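Local coordinates for pectate lyase/Amb allergen (Acidovorax citrulli, PDB 4HWV), which probably cleaves pectate as a calcium-binding secreted lyase of polysaccharide lyase family 1, built on a right-handed parallel beta-helix, at residues N49-T61 against I64-K76. Numbering follows the deposited sequence.
Sequences NRNELIQALYGNT and IAPDGSVQGTPDK
The ring of Tyr58 is gripped between Val70 and Pro74. Val70 CG1 lies over one face, 4.1 Å from the ring centroid, while Pro74 covers the opposite face off-centre with its CG, the Pro74 ring lying alongside the Tyr58 side chain and pointing the same way; both are CH-pi contacts, and the backbone of Gly72 meets the ring edge. Gly72, with its positive phi of 143°, lets the chain run close along this edge and past Thr61 O. Next to the ring, Ile54 CD1 meets Val70 CG2 tip to tip at 3.7 Å, and Ile64 CD1 packs on Ile54 CG2. These branched side chains fill the groove between helix 50-57 and the short hairpin of strands 63-64 and 70-71, and Ile161 backs Ile54 from strand 160-163.

Arg50 closes the inner end. With CG anti to the backbone N (chi1 -180°) and an extended chain, its guanidinium reaches Gly68 O, which accepts from NH1 and NH2, both at 2.9 Å. The NH1 bond uses a lone pair in the carbonyl plane; the NH2 donor stands above that plane, and NH2 also serves Val158 O. Ile54 CD1 lies against one guanidinium face.

The other end is more open. Here OG1 of the exposed Thr61 donates to Tyr58 O and accepts from Thr73 N at 3.0 Å, a relay well suited to a hydroxyl. Gly59, at positive phi, ends the helix in a Schellman motif, and Asp75 N bonds nearly straight to Leu57 O (2.9 Å, 170°). A water links Asp75 OD2 to Ala56 O, and the same carboxylate oxygen pairs with Arg43.

Apolar packing thus fills the middle, while a buried cation and the last-turn carbonyls of Ala56 and Leu57, left without their i+4 amides, are met by polar partners, tying the returning chain to both ends of the helix.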
ATOM      1  N   ASN A  49      20.934   6.692   1.173  1.00  4.00           N
ATOM      2  CA  ASN A  49      20.483   6.508  -0.206  1.00  4.01           C
ATOM      3  C   ASN A  49      21.261   5.378  -0.851  1.00  3.46           C
ATOM      4  O   ASN A  49      22.224   4.837  -0.258  1.00  3.96           O
ATOM      5  CB  ASN A  49      20.595   7.825  -1.011  1.00  4.70           C
ATOM      6  CG  ASN A  49      22.035   8.282  -1.194  1.00  5.06           C
ATOM      7  OD1 ASN A  49      22.849   7.550  -1.743  1.00  4.70           O
ATOM      8  ND2 ASN A  49      22.341   9.516  -0.769  1.00  5.78           N
ATOM      9  N   ARG A  50      20.848   5.001  -2.056  1.00  3.62           N
ATOM     10  CA  ARG A  50      21.402   3.844  -2.728  1.00  3.86           C
ATOM     11  C   ARG A  50      22.900   3.991  -3.015  1.00  3.36           C
ATOM     12  O   ARG A  50      23.670   3.030  -2.878  1.00  3.96           O
ATOM     13  CB  ARG A  50      20.633   3.602  -4.023  1.00  3.97           C
ATOM     14  CG  ARG A  50      21.117   2.389  -4.844  1.00  3.80           C
ATOM     15  CD  ARG A  50      20.261   2.166  -6.110  1.00  4.18           C
ATOM     16  NE  ARG A  50      20.733   1.015  -6.872  1.00  3.75           N
ATOM     17  CZ  ARG A  50      21.783   1.054  -7.697  1.00  3.56           C
ATOM     18  NH1 ARG A  50      22.457   2.199  -7.875  1.00  4.81           N
ATOM     19  NH2 ARG A  50      22.171  -0.057  -8.328  1.00  4.58           N
ATOM     20  N   ASN A  51      23.318   5.189  -3.427  1.00  3.70           N
ATOM     21  CA  ASN A  51      24.734   5.414  -3.710  1.00  4.32           C
ATOM     22  C   ASN A  51      25.597   5.238  -2.462  1.00  4.03           C
ATOM     23  O   ASN A  51      26.637   4.564  -2.500  1.00  4.50           O
ATOM     24  CB  ASN A  51      24.982   6.805  -4.308  1.00  5.05           C
ATOM     25  CG  ASN A  51      24.490   6.934  -5.745  1.00  4.78           C
ATOM     26  OD1 ASN A  51      24.288   5.950  -6.437  1.00  4.92           O
ATOM     27  ND2 ASN A  51      24.359   8.164  -6.216  1.00  5.67           N
ATOM     28  N   GLU A  52      25.167   5.832  -1.350  1.00  4.01           N
ATOM     29  CA  GLU A  52      25.920   5.712  -0.098  1.00  3.46           C
ATOM     30  C   GLU A  52      25.977   4.281   0.400  1.00  3.72           C
ATOM     31  O   GLU A  52      27.013   3.813   0.872  1.00  4.44           O
ATOM     32  CB  GLU A  52      25.315   6.603   0.973  1.00  4.36           C
ATOM     33  CG  GLU A  52      25.450   8.111   0.663  1.00  5.41           C
ATOM     34  CD  GLU A  52      24.795   8.991   1.709  1.00  7.17           C
ATOM     35  OE1 GLU A  52      24.172   8.463   2.644  1.00  7.08           O
ATOM     36  OE2 GLU A  52      24.917  10.230   1.611  1.00  8.44           O
ATOM     37  N   LEU A  53      24.856   3.571   0.281  1.00  3.99           N
ATOM     38  CA  LEU A  53      24.819   2.164   0.684  1.00  3.72           C
ATOM     39  C   LEU A  53      25.835   1.344  -0.133  1.00  4.23           C
ATOM     40  O   LEU A  53      26.620   0.565   0.423  1.00  4.73           O
ATOM     41  CB  LEU A  53      23.404   1.612   0.487  1.00  4.06           C
ATOM     42  CG  LEU A  53      23.279   0.104   0.700  1.00  4.83           C
ATOM     43  CD1 LEU A  53      23.627  -0.342   2.116  1.00  5.30           C
ATOM     44  CD2 LEU A  53      21.849  -0.314   0.377  1.00  5.73           C
ATOM     45  N   ILE A  54      25.817   1.518  -1.452  1.00  4.09           N
ATOM     46  CA  ILE A  54      26.767   0.811  -2.311  1.00  4.18           C
ATOM     47  C   ILE A  54      28.219   1.171  -1.971  1.00  3.72           C
ATOM     48  O   ILE A  54      29.066   0.286  -1.864  1.00  4.13           O
ATOM     49  CB  ILE A  54      26.450   1.053  -3.798  1.00  4.92           C
ATOM     50  CG1 ILE A  54      25.142   0.352  -4.158  1.00  5.73           C
ATOM     51  CG2 ILE A  54      27.607   0.577  -4.701  1.00  4.91           C
ATOM     52  CD1 ILE A  54      24.521   0.849  -5.460  1.00  6.91           C
ATOM     53  N   GLN A  55      28.527   2.457  -1.780  1.00  3.89           N
ATOM     54  CA  GLN A  55      29.906   2.798  -1.448  1.00  4.72           C
ATOM     55  C   GLN A  55      30.341   2.155  -0.126  1.00  4.78           C
ATOM     56  O   GLN A  55      31.487   1.724   0.021  1.00  5.55           O
ATOM     57  CB  GLN A  55      30.134   4.313  -1.395  1.00  5.48           C
ATOM     58  CG  GLN A  55      30.024   5.025  -2.743  1.00  6.00           C
ATOM     59  CD  GLN A  55      30.985   4.520  -3.817  1.00  5.63           C
ATOM     60  OE1 GLN A  55      31.902   3.728  -3.563  1.00  5.83           O
ATOM     61  NE2 GLN A  55      30.759   4.977  -5.044  1.00  5.98           N
ATOM     62  N   ALA A  56      29.444   2.078   0.848  1.00  4.42           N
ATOM     63  CA  ALA A  56      29.791   1.433   2.112  1.00  4.82           C
ATOM     64  C   ALA A  56      30.091  -0.053   1.891  1.00  4.69           C
ATOM     65  O   ALA A  56      31.086  -0.600   2.391  1.00  5.55           O
ATOM     66  CB  ALA A  56      28.682   1.633   3.135  1.00  5.60           C
ATOM     67  N   LEU A  57      29.245  -0.710   1.107  1.00  4.38           N
ATOM     68  CA  LEU A  57      29.441  -2.133   0.828  1.00  4.61           C
ATOM     69  C   LEU A  57      30.717  -2.398   0.032  1.00  4.52           C
ATOM     70  O   LEU A  57      31.315  -3.475   0.142  1.00  5.54           O
ATOM     71  CB  LEU A  57      28.228  -2.685   0.067  1.00  4.95           C
ATOM     72  CG  LEU A  57      26.917  -2.727   0.858  1.00  4.78           C
ATOM     73  CD1 LEU A  57      25.749  -2.960  -0.069  1.00  5.56           C
ATOM     74  CD2 LEU A  57      26.933  -3.795   1.947  1.00  5.49           C
ATOM     75  N   TYR A  58      31.117  -1.412  -0.771  1.00  4.86           N
ATOM     76  CA  TYR A  58      32.259  -1.550  -1.672  1.00  4.98           C
ATOM     77  C   TYR A  58      33.507  -0.824  -1.147  1.00  5.03           C
ATOM     78  O   TYR A  58      34.505  -0.698  -1.853  1.00  5.91           O
ATOM     79  CB  TYR A  58      31.895  -1.029  -3.075  1.00  4.77           C
ATOM     80  CG  TYR A  58      31.059  -1.992  -3.905  1.00  5.16           C
ATOM     81  CD1 TYR A  58      29.763  -2.339  -3.522  1.00  5.13           C
ATOM     82  CD2 TYR A  58      31.567  -2.548  -5.076  1.00  6.57           C
ATOM     83  CE1 TYR A  58      29.003  -3.221  -4.271  1.00  6.16           C
ATOM     84  CE2 TYR A  58      30.801  -3.422  -5.847  1.00  6.74           C
ATOM     85  CZ  TYR A  58      29.520  -3.757  -5.430  1.00  6.39           C
ATOM     86  OH  TYR A  58      28.734  -4.621  -6.155  1.00  7.76           O
ATOM     87  N   GLY A  59      33.470  -0.353   0.097  1.00  5.22           N
ATOM     88  CA  GLY A  59      34.621   0.338   0.660  1.00  5.90           C
ATOM     89  C   GLY A  59      35.091   1.491  -0.204  1.00  6.07           C
ATOM     90  O   GLY A  59      36.296   1.706  -0.393  1.00  7.11           O
ATOM     91  N   ASN A  60      34.124   2.218  -0.753  1.00  5.82           N
ATOM     92  CA  ASN A  60      34.380   3.402  -1.562  1.00  6.43           C
ATOM     93  C   ASN A  60      35.118   3.108  -2.867  1.00  6.27           C
ATOM     94  O   ASN A  60      35.724   4.002  -3.453  1.00  7.40           O
ATOM     95  CB  ASN A  60      35.084   4.491  -0.730  1.00  8.17           C
ATOM     96  CG  ASN A  60      34.137   5.140   0.219  1.00  9.60           C
ATOM     97  OD1 ASN A  60      33.199   5.795  -0.212  1.00  9.80           O
ATOM     98  ND2 ASN A  60      34.350   4.950   1.521  1.00 10.56           N
ATOM     99  N   THR A  61      35.007   1.871  -3.350  1.00  5.98           N
ATOM    100  CA  THR A  61      35.609   1.530  -4.634  1.00  6.15           C
ATOM    101  C   THR A  61      34.583   1.451  -5.763  1.00  6.28           C
ATOM    102  O   THR A  61      34.947   1.172  -6.894  1.00  6.61           O
ATOM    103  CB  THR A  61      36.356   0.183  -4.602  1.00  6.88           C
ATOM    104  OG1 THR A  61      35.396  -0.882  -4.520  1.00  7.15           O
ATOM    105  CG2 THR A  61      37.355   0.112  -3.441  1.00  7.43           C
ATOM    106  N   ILE A  64      29.407   4.051  -9.801  1.00  5.59           N
ATOM    107  CA  ILE A  64      27.981   3.909 -10.043  1.00  5.12           C
ATOM    108  C   ILE A  64      27.651   4.765 -11.259  1.00  5.50           C
ATOM    109  O   ILE A  64      27.800   5.996 -11.234  1.00  6.70           O
ATOM    110  CB  ILE A  64      27.169   4.327  -8.808  1.00  5.21           C
ATOM    111  CG1 ILE A  64      27.671   3.543  -7.589  1.00  6.02           C
ATOM    112  CG2 ILE A  64      25.660   4.148  -9.068  1.00  5.91           C
ATOM    113  CD1 ILE A  64      26.994   3.925  -6.288  1.00  6.64           C
ATOM    114  N   ALA A  65      27.248   4.092 -12.334  1.00  5.43           N
ATOM    115  CA  ALA A  65      26.989   4.715 -13.620  1.00  5.87           C
ATOM    116  C   ALA A  65      25.739   5.573 -13.574  1.00  5.93           C
ATOM    117  O   ALA A  65      24.935   5.444 -12.654  1.00  5.69           O
ATOM    118  CB  ALA A  65      26.845   3.621 -14.692  1.00  7.55           C
ATOM    119  N   PRO A  66      25.549   6.437 -14.586  1.00  6.22           N
ATOM    120  CA  PRO A  66      24.287   7.191 -14.659  1.00  6.75           C
ATOM    121  C   PRO A  66      23.038   6.310 -14.537  1.00  5.71           C
ATOM    122  O   PRO A  66      22.072   6.715 -13.865  1.00  5.66           O
ATOM    123  CB  PRO A  66      24.373   7.865 -16.033  1.00  7.30           C
ATOM    124  CG  PRO A  66      25.884   8.138 -16.189  1.00  7.78           C
ATOM    125  CD  PRO A  66      26.528   6.877 -15.614  1.00  6.85           C
ATOM    126  N   ASP A  67      23.068   5.114 -15.117  1.00  5.47           N
ATOM    127  CA  ASP A  67      21.899   4.249 -15.018  1.00  5.59           C
ATOM    128  C   ASP A  67      21.763   3.520 -13.678  1.00  5.29           C
ATOM    129  O   ASP A  67      20.753   2.853 -13.436  1.00  6.19           O
ATOM    130  CB  ASP A  67      21.780   3.285 -16.212  1.00  6.35           C
ATOM    131  CG  ASP A  67      22.877   2.229 -16.271  1.00  7.79           C
ATOM    132  OD1 ASP A  67      23.646   2.055 -15.308  1.00  7.48           O
ATOM    133  OD2 ASP A  67      22.943   1.542 -17.309  1.00  8.82           O
ATOM    134  N   GLY A  68      22.757   3.676 -12.802  1.00  4.95           N
ATOM    135  CA  GLY A  68      22.709   3.043 -11.503  1.00  4.67           C
ATOM    136  C   GLY A  68      23.500   1.752 -11.417  1.00  4.33           C
ATOM    137  O   GLY A  68      23.769   1.278 -10.313  1.00  5.47           O
ATOM    138  N   SER A  69      23.904   1.190 -12.551  1.00  5.38           N
ATOM    139  CA  SER A  69      24.656  -0.053 -12.510  1.00  6.06           C
ATOM    140  C   SER A  69      26.030   0.165 -11.873  1.00  5.76           C
ATOM    141  O   SER A  69      26.571   1.279 -11.891  1.00  6.15           O
ATOM    142  CB  SER A  69      24.783  -0.685 -13.897  1.00  7.44           C
ATOM    143  OG  SER A  69      25.452   0.158 -14.805  1.00  7.90           O
ATOM    144  N   VAL A  70      26.580  -0.905 -11.300  1.00  5.98           N
ATOM    145  CA  VAL A  70      27.757  -0.804 -10.442  1.00  6.08           C
ATOM    146  C   VAL A  70      28.943  -1.604 -10.951  1.00  7.42           C
ATOM    147  O   VAL A  70      28.792  -2.758 -11.369  1.00  8.66           O
ATOM    148  CB  VAL A  70      27.414  -1.336  -9.028  1.00  6.40           C
ATOM    149  CG1 VAL A  70      28.624  -1.264  -8.106  1.00  7.64           C
ATOM    150  CG2 VAL A  70      26.218  -0.583  -8.437  1.00  7.00           C
ATOM    151  N   GLN A  71      30.119  -0.976 -10.899  1.00  7.41           N
ATOM    152  CA  GLN A  71      31.394  -1.662 -11.031  1.00  8.65           C
ATOM    153  C   GLN A  71      32.178  -1.437  -9.754  1.00  8.21           C
ATOM    154  O   GLN A  71      31.984  -0.425  -9.096  1.00  8.94           O
ATOM    155  CB  GLN A  71      32.211  -1.052 -12.166  1.00 11.25           C
ATOM    156  CG  GLN A  71      31.592  -1.128 -13.550  1.00 14.43           C
ATOM    157  CD  GLN A  71      32.426  -0.347 -14.550  1.00 16.86           C
ATOM    158  OE1 GLN A  71      32.188   0.847 -14.778  1.00 17.55           O
ATOM    159  NE2 GLN A  71      33.430  -1.004 -15.124  1.00 18.20           N
ATOM    160  N   GLY A  72      33.060  -2.363  -9.407  1.00  8.94           N
ATOM    161  CA  GLY A  72      33.962  -2.120  -8.291  1.00  9.01           C
ATOM    162  C   GLY A  72      34.213  -3.369  -7.470  1.00  9.40           C
ATOM    163  O   GLY A  72      33.840  -4.467  -7.873  1.00  9.79           O
ATOM    164  N   THR A  73      34.821  -3.204  -6.300  1.00  9.34           N
ATOM    165  CA  THR A  73      35.246  -4.347  -5.494  1.00  9.90           C
ATOM    166  C   THR A  73      34.466  -4.402  -4.184  1.00  8.68           C
ATOM    167  O   THR A  73      34.675  -3.560  -3.317  1.00  9.04           O
ATOM    168  CB  THR A  73      36.743  -4.254  -5.170  1.00 11.66           C
ATOM    169  OG1 THR A  73      37.471  -4.195  -6.401  1.00 13.29           O
ATOM    170  CG2 THR A  73      37.208  -5.474  -4.362  1.00 12.72           C
ATOM    171  N   PRO A  74      33.530  -5.366  -4.035  1.00 10.14           N
ATOM    172  CA  PRO A  74      32.847  -5.498  -2.737  1.00  9.66           C
ATOM    173  C   PRO A  74      33.892  -5.720  -1.653  1.00  7.96           C
ATOM    174  O   PRO A  74      34.863  -6.451  -1.856  1.00  9.14           O
ATOM    175  CB  PRO A  74      31.959  -6.741  -2.924  1.00 12.02           C
ATOM    176  CG  PRO A  74      31.754  -6.815  -4.424  1.00 12.75           C
ATOM    177  CD  PRO A  74      33.048  -6.343  -5.019  1.00 12.33           C
ATOM    178  N   ASP A  75      33.701  -5.059  -0.519  1.00  6.72           N
ATOM    179  CA  ASP A  75      34.718  -5.029   0.542  1.00  5.82           C
ATOM    180  C   ASP A  75      34.493  -6.160   1.542  1.00  5.46           C
ATOM    181  O   ASP A  75      33.454  -6.210   2.200  1.00  5.94           O
ATOM    182  CB  ASP A  75      34.609  -3.665   1.242  1.00  5.87           C
ATOM    183  CG  ASP A  75      35.665  -3.434   2.302  1.00  7.37           C
ATOM    184  OD1 ASP A  75      36.509  -4.319   2.551  1.00  7.49           O
ATOM    185  OD2 ASP A  75      35.598  -2.354   2.929  1.00  8.59           O
ATOM    186  N   LYS A  76      35.458  -7.069   1.656  1.00  6.28           N
ATOM    187  CA  LYS A  76      35.318  -8.208   2.546  1.00  7.13           C
ATOM    188  C   LYS A  76      35.705  -7.932   3.996  1.00  6.83           C
ATOM    189  O   LYS A  76      35.577  -8.820   4.847  1.00  8.18           O
ATOM    190  CB  LYS A  76      36.114  -9.411   2.026  1.00  9.27           C
ATOM    191  CG  LYS A  76      35.673  -9.885   0.638  1.00 12.18           C
ATOM    192  CD  LYS A  76      36.427 -11.161   0.226  1.00 15.62           C
ATOM    193  CE  LYS A  76      36.264 -11.433  -1.260  1.00 18.99           C
ATOM    194  NZ  LYS A  76      36.448 -12.887  -1.597  1.00 21.69           N
TER
HETATM  195  O   HOH W   1      33.443  -1.022   3.831  1.00  6.56           O